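Local coordinates for protein undecaprenyl pyrophosphate synthase (Campylobacter jejuni, PDB 3UGS) that probably condenses isopentenyl diphosphate with an allylic diphosphate in a magnesium-dependent reaction, building the long polyprenyl chain of undecaprenyl diphosphate, at residues P67-E70 with I71-I74; L82-A85 with L86-F89. All coordinates share one frame; numbering follows the deposited sequence.

Contact 1 of 2, residues P67-E70 with I71-I74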
loop_
_atom_site.group_PDB
_atom_site.type_symbol
_atom_site.label_atom_id
_atom_site.label_comp_id
_atom_site.label_asym_id
_atom_site.label_seq_id
_atom_site.Cartn_x
_atom_site.Cartn_y
_atom_site.Cartn_z
ATOM N N PRO A 67 -10.556 3.298 22.382
ATOM C CA PRO A 67 -11.403 3.618 23.531
ATOM C C PRO A 67 -12.623 4.423 23.110
ATOM O O PRO A 67 -12.563 5.269 22.233
ATOM C CB PRO A 67 -10.499 4.468 24.407
ATOM C CG PRO A 67 -9.106 4.077 24.028
ATOM C CD PRO A 67 -9.147 3.680 22.589
ATOM N N LYS A 68 -13.724 4.142 23.774
ATOM C CA LYS A 68 -15.003 4.733 23.403
ATOM C C LYS A 68 -14.957 6.264 23.462
ATOM O O LYS A 68 -15.578 6.932 22.657
ATOM C CB LYS A 68 -16.146 4.180 24.256
ATOM C CG LYS A 68 -17.545 4.627 23.819
ATOM C CD LYS A 68 -18.006 5.831 24.652
ATOM C CE LYS A 68 -19.532 5.923 24.817
ATOM N NZ LYS A 68 -19.986 6.748 25.992
ATOM N N ASP A 69 -14.241 6.795 24.438
ATOM C CA ASP A 69 -14.087 8.273 24.600
ATOM C C ASP A 69 -13.411 8.937 23.368
ATOM O O ASP A 69 -13.767 10.036 22.942
ATOM C CB ASP A 69 -13.312 8.653 25.872
ATOM C CG ASP A 69 -14.098 8.325 27.193
ATOM O OD1 ASP A 69 -15.342 7.994 27.174
ATOM O OD2 ASP A 69 -13.429 8.383 28.263
ATOM N N GLU A 70 -12.459 8.228 22.782
ATOM C CA GLU A 70 -11.713 8.756 21.616
ATOM C C GLU A 70 -12.579 8.762 20.377
ATOM O O GLU A 70 -12.596 9.698 19.597
ATOM C CB GLU A 70 -10.451 7.970 21.335
ATOM C CG GLU A 70 -9.408 8.126 22.411
ATOM C CD GLU A 70 -8.092 7.491 22.051
ATOM O OE1 GLU A 70 -8.028 6.773 21.030
ATOM O OE2 GLU A 70 -7.114 7.706 22.800
ATOM N N ILE A 71 -13.299 7.669 20.217
ATOM C CA ILE A 71 -14.275 7.524 19.110
ATOM C C ILE A 71 -15.304 8.650 19.171
ATOM O O ILE A 71 -15.665 9.292 18.175
ATOM C CB ILE A 71 -14.985 6.156 19.127
ATOM C CG1 ILE A 71 -13.912 5.076 18.968
ATOM C CG2 ILE A 71 -16.074 6.101 18.041
ATOM C CD1 ILE A 71 -14.421 3.661 19.052
ATOM N N ASP A 72 -15.770 8.849 20.386
ATOM C CA ASP A 72 -16.794 9.897 20.705
ATOM C C ASP A 72 -16.387 11.284 20.205
ATOM O O ASP A 72 -17.125 11.958 19.509
ATOM C CB ASP A 72 -17.086 9.962 22.203
ATOM C CG ASP A 72 -17.988 8.827 22.665
ATOM O OD1 ASP A 72 -18.506 8.072 21.787
ATOM O OD2 ASP A 72 -18.171 8.694 23.902
ATOM N N PHE A 73 -15.158 11.625 20.526
ATOM C CA PHE A 73 -14.576 12.951 20.214
ATOM C C PHE A 73 -14.404 13.184 18.703
ATOM O O PHE A 73 -14.654 14.260 18.180
ATOM C CB PHE A 73 -13.224 13.133 20.953
ATOM C CG PHE A 73 -12.441 14.330 20.510
ATOM C CD1 PHE A 73 -12.832 15.607 20.884
ATOM C CD2 PHE A 73 -11.343 14.179 19.693
ATOM C CE1 PHE A 73 -12.129 16.717 20.458
ATOM C CE2 PHE A 73 -10.621 15.286 19.269
ATOM C CZ PHE A 73 -11.017 16.557 19.661
ATOM N N ILE A 74 -13.941 12.140 18.039
ATOM C CA ILE A 74 -13.743 12.111 16.587
ATOM C C ILE A 74 -15.037 12.320 15.806
ATOM O O ILE A 74 -15.078 13.075 14.864
ATOM C CB ILE A 74 -13.083 10.798 16.159
ATOM C CG1 ILE A 74 -11.656 10.771 16.663
ATOM C CG2 ILE A 74 -13.076 10.646 14.629
ATOM C CD1 ILE A 74 -11.092 9.366 16.725
#
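With CG swung away from its backbone N (chi1 -173°) and the chain then bent at CG (chi2 -97°), K68 reaches forward one helical turn to D72, whose CG leans back beside its own N. The two side chains meet at an oblique angle, and K68 NZ forms a salt bridge of 3.4 Å with D72 OD2, an i to i+4 pair. D69 brings a second carboxylate to this side, its OD1 4.4 Å from D72 OD2, so the lysine probably offsets some of the mutual repulsion. The backbone beneath the pair shows how a first helical turn is built: P67 holds the N-cap position, and its O accepts a nearly straight bond from I71 N (3.2 Å, 171° at the hydrogen). I74 N continues the same i to i+4 pattern on E70 O, against which I74 CD1 also packs at 3.3 Å. E70 sends its carboxylate to R66, a probable substrate-binding residue, through a salt bridge from OE1. Surface-lying overall, this start of helix 68-88 turns I71 and I74 onto F59 of strand 53-60, and there I74 lines the pocket of the bound farnesyl monophosphate.

Contact 2 of 2, residues L82-A85 with L86-F89; sequences LDEA and LEKF
L82 O receives L86 N at 2.8 Å, the first of four successive i to i+4 bonds that carry the chain through the last turns of helix 68-88. One residue on, D83 O takes E87 N, while the D83 carboxylate has its partner on helix 107-120, a salt bridge from OD1 to K112 NZ. E84 O accepts K88 N at 2.6 Å; the E84 carboxylate is also placed for a salt bridge with K88 NZ, but E84 OE1 sits too close to K88 in the model, so that pair is doubtful. The two side chains run alongside each other, E84 bent at CG (chi2 -84°) and K88 extended beyond CG. A85 supplies the apolar half of the example. Its CB stands over the centre of the F89 ring, 3.8 Å from the centroid and 10° off the normal, a CH-pi contact in which the methyl faces the ring squarely. F89 N still bonds to A85 O, but approaches from above the carbonyl plane, at a C=O...N angle of 127°. Helix 107-120 covers the apolar side, with I113, V116, L115 and T120 meeting L82, A85, L86 and F89 respectively; F89 also rests on V94 and L96 of strand 94-99, an outermost strand of this chain's parallel sheet.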
loop_
_atom_site.group_PDB
_atom_site.type_symbol
_atom_site.label_atom_id
_atom_site.label_comp_id
_atom_site.label_asym_id
_atom_site.label_seq_id
_atom_site.Cartn_x
_atom_site.Cartn_y
_atom_site.Cartn_z
ATOM N N LEU A 82 -19.025 18.026 9.041
ATOM C CA LEU A 82 -20.153 17.736 8.151
ATOM C C LEU A 82 -21.041 18.983 8.001
ATOM O O LEU A 82 -21.528 19.297 6.934
ATOM C CB LEU A 82 -20.990 16.566 8.659
ATOM C CG LEU A 82 -20.358 15.194 8.378
ATOM C CD1 LEU A 82 -21.232 14.082 8.930
ATOM C CD2 LEU A 82 -20.079 15.014 6.891
ATOM N N ASP A 83 -21.208 19.671 9.110
ATOM C CA ASP A 83 -21.965 20.950 9.159
ATOM C C ASP A 83 -21.328 22.038 8.293
ATOM O O ASP A 83 -21.979 22.662 7.466
ATOM C CB ASP A 83 -22.106 21.454 10.590
ATOM C CG ASP A 83 -23.048 20.574 11.446
ATOM O OD1 ASP A 83 -23.945 19.882 10.900
ATOM O OD2 ASP A 83 -22.877 20.599 12.683
ATOM N N GLU A 84 -20.033 22.225 8.463
ATOM C CA GLU A 84 -19.236 23.173 7.615
ATOM C C GLU A 84 -19.472 22.885 6.143
ATOM O O GLU A 84 -19.689 23.770 5.329
ATOM C CB GLU A 84 -17.723 23.105 7.869
ATOM C CG GLU A 84 -17.247 23.965 9.026
ATOM C CD GLU A 84 -17.005 25.419 8.646
ATOM O OE1 GLU A 84 -17.027 25.742 7.437
ATOM O OE2 GLU A 84 -16.792 26.242 9.573
ATOM N N ALA A 85 -19.443 21.603 5.841
ATOM C CA ALA A 85 -19.617 21.122 4.445
ATOM C C ALA A 85 -21.052 21.339 3.957
ATOM O O ALA A 85 -21.299 21.643 2.808
ATOM C CB ALA A 85 -19.197 19.654 4.304
ATOM N N LEU A 86 -22.003 21.186 4.860
ATOM C CA LEU A 86 -23.422 21.489 4.532
ATOM C C LEU A 86 -23.557 22.976 4.237
ATOM O O LEU A 86 -24.374 23.399 3.431
ATOM C CB LEU A 86 -24.389 21.152 5.671
ATOM C CG LEU A 86 -25.085 19.804 5.480
ATOM C CD1 LEU A 86 -25.716 19.399 6.817
ATOM C CD2 LEU A 86 -26.074 19.823 4.315
ATOM N N GLU A 87 -22.737 23.738 4.932
ATOM C CA GLU A 87 -22.732 25.209 4.807
ATOM C C GLU A 87 -21.999 25.704 3.552
ATOM O O GLU A 87 -22.533 26.418 2.698
ATOM C CB GLU A 87 -22.099 25.862 6.046
ATOM C CG GLU A 87 -21.636 27.301 5.829
ATOM C CD GLU A 87 -21.312 28.034 7.126
ATOM O OE1 GLU A 87 -20.228 27.770 7.721
ATOM O OE2 GLU A 87 -22.138 28.883 7.542
ATOM N N LYS A 88 -20.754 25.286 3.487
ATOM C CA LYS A 88 -19.746 25.862 2.552
ATOM C C LYS A 88 -19.511 25.125 1.248
ATOM O O LYS A 88 -18.946 25.690 0.345
ATOM C CB LYS A 88 -18.393 26.024 3.248
ATOM C CG LYS A 88 -18.403 27.086 4.351
ATOM C CD LYS A 88 -17.066 27.219 5.064
ATOM C CE LYS A 88 -17.116 28.288 6.158
ATOM N NZ LYS A 88 -15.807 28.399 6.865
ATOM N N PHE A 89 -19.973 23.888 1.128
ATOM C CA PHE A 89 -19.547 23.016 -0.018
ATOM C C PHE A 89 -20.154 23.345 -1.376
ATOM O O PHE A 89 -19.433 23.546 -2.351
ATOM C CB PHE A 89 -19.722 21.526 0.260
ATOM C CG PHE A 89 -18.452 20.833 0.688
ATOM C CD1 PHE A 89 -18.222 19.501 0.345
ATOM C CD2 PHE A 89 -17.503 21.492 1.443
ATOM C CE1 PHE A 89 -17.062 18.862 0.733
ATOM C CE2 PHE A 89 -16.341 20.853 1.835
ATOM C CZ PHE A 89 -16.125 19.535 1.484
#

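Both contacts lie along helix 68-88, contact 1 at its start and contact 2 near its end, contact 1 complete before contact 2 begins, with centres 22 Å apart and nearest atoms about 9 Å apart. The helix follows strand 53-60 and leads into strand 94-99, so it connects an inner strand of the six-stranded parallel sheet to an outermost one. Its two ends do different work. Contact 1 contributes directly to the ligand pocket, beside probable substrate-binding residues, whereas contact 2 lies apart from the substrate and magnesium sites and packs against helix 107-120 and strand 94-99. A single helix thus links the prenyl-binding region to the packed margin of the sheet.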